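Local structure of alpha-L-arabinosidase (Xanthomonas axonopodis pv. citri, 6D25) at residues A[217-220]-A[221-225]; A[250-253]-A[254-258]. The protein is a GH51 alpha-L-arabinofuranosidase that probably hydrolyses arabinofuranosyl side groups from arabinoxylans and can cope with internally di-substituted chains. All blocks are in the same frame, centred on the assembly; numbering follows the deposited sequence.

Interaction 1 (A[217-220]-A[221-225]); sequences DVFR and RYQTF
Q223 lies over one face of the F219 ring, one helical turn further along helix 212-224, and this pair forms the tightly packed side of the contact. The methylene CG of Q223 stands 4.2 Å from the centroid of the F219 ring, only 20° off its normal, in a CH-pi contact offset toward the rim. CB of Q223 approaches CE1 of F219 at 3.8 Å. Because CG of Q223 sits between its own backbone N and carbonyl carbon (chi1 69°) and the chain bends again at chi2, the amide folds back over the preceding turn. There NE2 of Q223 donates to a lone pair of R220 O at 3.2 Å, while OG1 of T224 donates to the same R220 O at 2.7 Å. Two side chains thus grip one carbonyl near the end of the helix. Toward the start of residues 217-225 the backbone bonds are regular i to i+4 alpha-helical ones, with Y222 N to V218 O at 2.8 Å, and CG1 of V218 lies alongside the Y222 ring at CD1, 3.7 Å away. R220 marks the looser side: it is partly exposed, where its neighbours here are buried, and its guanidinium end lies toward the second subunit, with NE bonded to N209 O there. R221, by contrast, is buried in that interface, its NE meeting G157 O and its NH2 Y222 OH of the second subunit. Strand 196-199, helix 212-224 and strand 235-238 form a beta-alpha-beta crossover, the repeating element of the (beta/alpha)8 barrel typical of GH51 catalytic domains.

Interaction 2 (A[250-253]-A[254-258]); sequences EVMM and REASK
M253 O is held by two donors, the backbone N of S257 at 3.1 Å and a water at 2.7 Å. The same water lies 2.6 Å from OG of S257, bridging hydroxyl and carbonyl. With OG between the backbone N and the carbonyl carbon (chi1 63°), the hydroxyl faces back to the water on M253 O. CB of S257 rests 3.8 Å from CE of M253. The neighbouring bond, A256 N to M252 O, is weak, its angle at the hydrogen only 129°, in keeping with a non-helical backbone at A256. On another side of the helix a charged group covers an apolar one. The extended R254 chain bends at chi3, which lays one face of its guanidinium over CB of V251, with NH2 of R254 3.8 Å from CG2 of V251. CG of E255 lies 3.9 Å from CG1 of V251. The two charged neighbours join in a salt bridge: NE of R254 reaches OE2 of E255 at 2.9 Å, almost in the guanidinium plane and on the anti side of the carboxylate, and NH2 adds a weak second bond. Through another water, NH1 of R254 is linked to OE2 of E250, a carboxylate also bound by K311 and Y312 of helix 285-312. E250, a water, R254 and E255 form a polar chain whose arginine and E255 stem flank V251. The E255 carboxylate would probably balance most of the arginine's charge, E250 contributing more weakly, while the backbone N of S257 and a water satisfy the M253 carbonyl as the helix gives way to a 3-10 segment.

Overall arrangement
Interaction 1 precedes interaction 2 along the chain, and their centres lie 13 Å apart on adjacent helices, 212-224 and 246-256, of the same eight-stranded parallel barrel. Strand 235-238 connects them, closing the beta-alpha-beta unit of the first helix and opening that of the second. They touch directly: the F219 ring packs on M252 and A256, and R220 reaches across beside E255. The first helix is packed against helix 246-256, helix 161-172 and other subunits of the trimer, whereas the second leans on helix 285-312. Both contacts fall near helix C-termini, opposite the usual active-site mouth; interaction 1 lies in the trimer interface, whereas interaction 2 reaches it only at E255, which packs on R211 of the second subunit.

Interaction 1 (A[217-220]-A[221-225])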
ATOM      1  N   ASP A 217       6.549  -4.815  -7.127  1.00 16.19           N
ATOM      2  CA  ASP A 217       5.541  -5.426  -6.233  1.00 16.25           C
ATOM      3  C   ASP A 217       4.220  -4.682  -6.344  1.00 15.78           C
ATOM      4  O   ASP A 217       3.130  -5.288  -6.465  1.00 15.26           O
ATOM      5  CB  ASP A 217       6.037  -5.472  -4.787  1.00 17.08           C
ATOM      6  CG  ASP A 217       7.119  -6.501  -4.536  1.00 18.29           C
ATOM      7  OD1 ASP A 217       7.107  -7.569  -5.206  1.00 19.19           O
ATOM      8  OD2 ASP A 217       7.961  -6.263  -3.636  1.00 19.78           O
ATOM      9  N   VAL A 218       4.287  -3.355  -6.329  1.00 15.88           N
ATOM     10  CA  VAL A 218       3.087  -2.542  -6.416  1.00 16.03           C
ATOM     11  C   VAL A 218       2.388  -2.749  -7.781  1.00 15.61           C
ATOM     12  O   VAL A 218       1.167  -2.913  -7.849  1.00 15.13           O
ATOM     13  CB  VAL A 218       3.429  -1.064  -6.169  1.00 16.85           C
ATOM     14  CG1 VAL A 218       2.257  -0.158  -6.462  1.00 17.42           C
ATOM     15  CG2 VAL A 218       3.886  -0.849  -4.739  1.00 17.33           C
ATOM     16  N   PHE A 219       3.153  -2.734  -8.859  1.00 14.78           N
ATOM     17  CA  PHE A 219       2.606  -2.970 -10.196  1.00 14.71           C
ATOM     18  C   PHE A 219       1.913  -4.345 -10.243  1.00 14.75           C
ATOM     19  O   PHE A 219       0.774  -4.439 -10.701  1.00 14.56           O
ATOM     20  CB  PHE A 219       3.680  -2.864 -11.297  1.00 14.37           C
ATOM     21  CG  PHE A 219       3.163  -3.374 -12.616  1.00 14.37           C
ATOM     22  CD1 PHE A 219       2.217  -2.675 -13.339  1.00 14.24           C
ATOM     23  CD2 PHE A 219       3.530  -4.631 -13.059  1.00 15.00           C
ATOM     24  CE1 PHE A 219       1.675  -3.205 -14.501  1.00 14.38           C
ATOM     25  CE2 PHE A 219       3.004  -5.161 -14.233  1.00 14.87           C
ATOM     26  CZ  PHE A 219       2.050  -4.452 -14.925  1.00 14.75           C
ATOM     27  N   ARG A 220       2.610  -5.384  -9.819  1.00 15.10           N
ATOM     28  CA  ARG A 220       2.027  -6.735  -9.837  1.00 15.94           C
ATOM     29  C   ARG A 220       0.666  -6.764  -9.116  1.00 16.12           C
ATOM     30  O   ARG A 220      -0.292  -7.405  -9.591  1.00 16.28           O
ATOM     31  CB  ARG A 220       3.005  -7.740  -9.222  1.00 16.85           C
ATOM     32  CG  ARG A 220       4.151  -8.088 -10.169  1.00 17.82           C
ATOM     33  CD  ARG A 220       5.241  -8.865  -9.517  1.00 19.74           C
ATOM     34  NE  ARG A 220       4.787 -10.135  -8.966  1.00 21.60           N
ATOM     35  CZ  ARG A 220       5.556 -11.158  -8.705  1.00 25.25           C
ATOM     36  NH1 ARG A 220       6.884 -11.071  -8.922  1.00 29.65           N
ATOM     37  NH2 ARG A 220       4.993 -12.220  -8.115  1.00 26.92           N
ATOM     38  N   ARG A 221       0.584  -6.106  -7.956  1.00 15.86           N
ATOM     39  CA  ARG A 221      -0.631  -6.068  -7.169  1.00 15.95           C
ATOM     40  C   ARG A 221      -1.701  -5.252  -7.890  1.00 15.51           C
ATOM     41  O   ARG A 221      -2.842  -5.738  -8.075  1.00 15.03           O
ATOM     42  CB  ARG A 221      -0.373  -5.466  -5.794  1.00 16.51           C
ATOM     43  CG  ARG A 221      -1.589  -5.286  -4.905  1.00 16.94           C
ATOM     44  CD  ARG A 221      -1.138  -4.727  -3.586  1.00 17.89           C
ATOM     45  NE  ARG A 221      -2.199  -4.624  -2.601  1.00 18.69           N
ATOM     46  CZ  ARG A 221      -2.037  -4.147  -1.374  1.00 20.08           C
ATOM     47  NH1 ARG A 221      -0.869  -3.600  -0.997  1.00 20.11           N
ATOM     48  NH2 ARG A 221      -3.067  -4.199  -0.536  1.00 19.67           N
ATOM     49  N   TYR A 222      -1.410  -4.016  -8.278  1.00 15.23           N
ATOM     50  CA  TYR A 222      -2.453  -3.149  -8.795  1.00 15.50           C
ATOM     51  C   TYR A 222      -2.970  -3.651 -10.162  1.00 15.68           C
ATOM     52  O   TYR A 222      -4.189  -3.535 -10.453  1.00 16.25           O
ATOM     53  CB  TYR A 222      -1.971  -1.705  -8.927  1.00 15.26           C
ATOM     54  CG  TYR A 222      -2.025  -0.895  -7.659  1.00 15.45           C
ATOM     55  CD1 TYR A 222      -1.243  -1.222  -6.566  1.00 15.72           C
ATOM     56  CD2 TYR A 222      -2.926   0.159  -7.514  1.00 15.56           C
ATOM     57  CE1 TYR A 222      -1.316  -0.504  -5.388  1.00 15.80           C
ATOM     58  CE2 TYR A 222      -3.006   0.887  -6.350  1.00 15.26           C
ATOM     59  CZ  TYR A 222      -2.200   0.556  -5.275  1.00 16.08           C
ATOM     60  OH  TYR A 222      -2.262   1.269  -4.088  1.00 16.06           O
ATOM     61  N   GLN A 223      -2.100  -4.224 -10.980  1.00 15.52           N
ATOM     62  CA  GLN A 223      -2.533  -4.688 -12.303  1.00 16.02           C
ATOM     63  C   GLN A 223      -3.532  -5.846 -12.145  1.00 15.99           C
ATOM     64  O   GLN A 223      -4.395  -6.011 -13.001  1.00 15.94           O
ATOM     65  CB  GLN A 223      -1.371  -5.077 -13.231  1.00 15.95           C
ATOM     66  CG  GLN A 223      -0.625  -6.335 -12.830  1.00 16.89           C
ATOM     67  CD  GLN A 223      -1.316  -7.633 -13.207  1.00 18.29           C
ATOM     68  OE1 GLN A 223      -1.969  -7.687 -14.246  1.00 19.73           O
ATOM     69  NE2 GLN A 223      -1.163  -8.663 -12.375  1.00 18.01           N
ATOM     70  N   THR A 224      -3.417  -6.605 -11.053  1.00 16.09           N
ATOM     71  CA  THR A 224      -4.275  -7.763 -10.811  1.00 16.56           C
ATOM     72  C   THR A 224      -5.757  -7.335 -10.911  1.00 17.25           C
ATOM     73  O   THR A 224      -6.598  -8.115 -11.409  1.00 16.46           O
ATOM     74  CB  THR A 224      -3.991  -8.372  -9.439  1.00 16.40           C
ATOM     75  OG1 THR A 224      -2.635  -8.794  -9.322  1.00 15.94           O
ATOM     76  CG2 THR A 224      -4.895  -9.557  -9.141  1.00 17.01           C
ATOM     77  N   PHE A 225      -6.081  -6.148 -10.417  1.00 17.78           N
ATOM     78  CA  PHE A 225      -7.442  -5.773 -10.212  1.00 19.66           C
ATOM     79  C   PHE A 225      -7.987  -4.948 -11.385  1.00 21.65           C
ATOM     80  O   PHE A 225      -9.174  -4.604 -11.367  1.00 24.99           O
ATOM     81  CB  PHE A 225      -7.600  -5.066  -8.866  1.00 19.81           C
ATOM     82  CG  PHE A 225      -7.133  -5.941  -7.740  1.00 19.75           C
ATOM     83  CD1 PHE A 225      -7.859  -7.071  -7.394  1.00 20.31           C
ATOM     84  CD2 PHE A 225      -5.921  -5.721  -7.126  1.00 19.74           C
ATOM     85  CE1 PHE A 225      -7.400  -7.935  -6.412  1.00 21.43           C
ATOM     86  CE2 PHE A 225      -5.465  -6.578  -6.138  1.00 20.55           C
ATOM     87  CZ  PHE A 225      -6.193  -7.691  -5.786  1.00 20.71           C
TER

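Interaction 2 (A[250-253]-A[254-258])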
ATOM      1  N   GLU A 250      15.650  -3.860 -15.905  1.00 17.87           N
ATOM      2  CA  GLU A 250      16.072  -5.183 -15.509  1.00 19.64           C
ATOM      3  C   GLU A 250      15.096  -5.751 -14.453  1.00 19.13           C
ATOM      4  O   GLU A 250      14.637  -6.899 -14.572  1.00 18.13           O
ATOM      5  CB  GLU A 250      17.503  -5.121 -14.978  1.00 22.29           C
ATOM      6  CG  GLU A 250      17.971  -6.393 -14.337  1.00 25.71           C
ATOM      7  CD  GLU A 250      18.409  -7.461 -15.310  1.00 30.02           C
ATOM      8  OE1 GLU A 250      18.829  -7.121 -16.428  1.00 33.10           O
ATOM      9  OE2 GLU A 250      18.350  -8.652 -14.912  1.00 35.07           O
ATOM     10  N   VAL A 251      14.821  -4.984 -13.393  1.00 18.29           N
ATOM     11  CA  VAL A 251      14.005  -5.522 -12.314  1.00 18.59           C
ATOM     12  C   VAL A 251      12.552  -5.621 -12.762  1.00 17.90           C
ATOM     13  O   VAL A 251      11.907  -6.623 -12.456  1.00 17.25           O
ATOM     14  CB  VAL A 251      14.162  -4.694 -11.023  1.00 18.58           C
ATOM     15  CG1 VAL A 251      13.186  -5.146  -9.954  1.00 18.73           C
ATOM     16  CG2 VAL A 251      15.597  -4.788 -10.530  1.00 19.22           C
ATOM     17  N   MET A 252      12.009  -4.611 -13.422  1.00 18.03           N
ATOM     18  CA  MET A 252      10.603  -4.689 -13.798  1.00 18.93           C
ATOM     19  C   MET A 252      10.396  -5.909 -14.714  1.00 18.63           C
ATOM     20  O   MET A 252       9.384  -6.617 -14.575  1.00 18.14           O
ATOM     21  CB  MET A 252      10.098  -3.459 -14.555  1.00 20.42           C
ATOM     22  CG  MET A 252       9.951  -2.257 -13.722  1.00 22.70           C
ATOM     23  SD  MET A 252       8.682  -2.362 -12.378  1.00 28.42           S
ATOM     24  CE  MET A 252       7.336  -3.124 -13.246  1.00 22.63           C
ATOM     25  N   MET A 253      11.311  -6.138 -15.656  1.00 18.09           N
ATOM     26  CA  MET A 253      11.133  -7.264 -16.577  1.00 18.87           C
ATOM     27  C   MET A 253      11.354  -8.592 -15.836  1.00 19.20           C
ATOM     28  O   MET A 253      10.560  -9.528 -16.002  1.00 18.86           O
ATOM     29  CB  MET A 253      12.090  -7.137 -17.787  1.00 18.95           C
ATOM     30  CG  MET A 253      11.746  -6.011 -18.706  1.00 18.12           C
ATOM     31  SD  MET A 253      10.093  -6.073 -19.415  1.00 18.80           S
ATOM     32  CE  MET A 253      10.330  -7.422 -20.571  1.00 19.14           C
ATOM     33  N   ARG A 254      12.417  -8.677 -15.036  1.00 19.37           N
ATOM     34  CA  ARG A 254      12.713  -9.897 -14.289  1.00 20.54           C
ATOM     35  C   ARG A 254      11.498 -10.265 -13.411  1.00 19.98           C
ATOM     36  O   ARG A 254      11.123 -11.419 -13.311  1.00 19.18           O
ATOM     37  CB  ARG A 254      13.926  -9.736 -13.370  1.00 22.03           C
ATOM     38  CG  ARG A 254      14.321 -10.959 -12.557  1.00 23.93           C
ATOM     39  CD  ARG A 254      15.513 -10.583 -11.646  1.00 27.08           C
ATOM     40  NE  ARG A 254      15.083  -9.779 -10.490  1.00 28.43           N
ATOM     41  CZ  ARG A 254      15.785  -8.807  -9.907  1.00 29.73           C
ATOM     42  NH1 ARG A 254      16.999  -8.486 -10.328  1.00 28.68           N
ATOM     43  NH2 ARG A 254      15.280  -8.183  -8.851  1.00 30.58           N
ATOM     44  N   GLU A 255      10.917  -9.280 -12.743  1.00 19.00           N
ATOM     45  CA  GLU A 255       9.933  -9.534 -11.715  1.00 20.21           C
ATOM     46  C   GLU A 255       8.512  -9.570 -12.281  1.00 19.56           C
ATOM     47  O   GLU A 255       7.653 -10.196 -11.657  1.00 19.87           O
ATOM     48  CB  GLU A 255       9.966  -8.499 -10.578  1.00 20.98           C
ATOM     49  CG  GLU A 255      11.228  -8.531  -9.779  1.00 22.51           C
ATOM     50  CD  GLU A 255      11.517  -9.891  -9.122  1.00 24.27           C
ATOM     51  OE1 GLU A 255      10.601 -10.538  -8.668  1.00 26.05           O
ATOM     52  OE2 GLU A 255      12.675 -10.262  -9.036  1.00 24.93           O
ATOM     53  N   ALA A 256       8.228  -8.913 -13.387  1.00 19.33           N
ATOM     54  CA  ALA A 256       6.820  -8.674 -13.751  1.00 18.71           C
ATOM     55  C   ALA A 256       6.526  -8.825 -15.255  1.00 18.29           C
ATOM     56  O   ALA A 256       5.382  -8.488 -15.654  1.00 18.75           O
ATOM     57  CB  ALA A 256       6.392  -7.294 -13.279  1.00 18.48           C
ATOM     58  N   SER A 257       7.468  -9.276 -16.088  1.00 18.78           N
ATOM     59  CA  SER A 257       7.220  -9.285 -17.536  1.00 19.44           C
ATOM     60  C   SER A 257       5.958 -10.076 -17.908  1.00 20.49           C
ATOM     61  O   SER A 257       5.285  -9.728 -18.908  1.00 19.86           O
ATOM     62  CB  SER A 257       8.412  -9.809 -18.329  1.00 20.18           C
ATOM     63  OG  SER A 257       8.671 -11.158 -17.987  1.00 20.53           O
ATOM     64  N   LYS A 258       5.603 -11.104 -17.149  1.00 21.87           N
ATOM     65  CA  LYS A 258       4.414 -11.925 -17.500  1.00 24.48           C
ATOM     66  C   LYS A 258       3.110 -11.168 -17.238  1.00 23.22           C
ATOM     67  O   LYS A 258       2.100 -11.626 -17.704  1.00 22.30           O
ATOM     68  CB  LYS A 258       4.417 -13.244 -16.744  1.00 28.94           C
ATOM     69  CG  LYS A 258       5.515 -14.139 -17.331  1.00 35.75           C
ATOM     70  CD  LYS A 258       5.798 -15.403 -16.599  1.00 43.97           C
ATOM     71  CE  LYS A 258       7.188 -15.919 -16.930  1.00 50.15           C
ATOM     72  NZ  LYS A 258       7.447 -17.196 -16.228  1.00 54.22           N
TER
HETATM   73  O   HOH W   1      18.335  -9.155 -12.285  1.00 43.75           O
HETATM   74  O   HOH W   2       9.628 -12.093 -15.788  1.00 30.52           O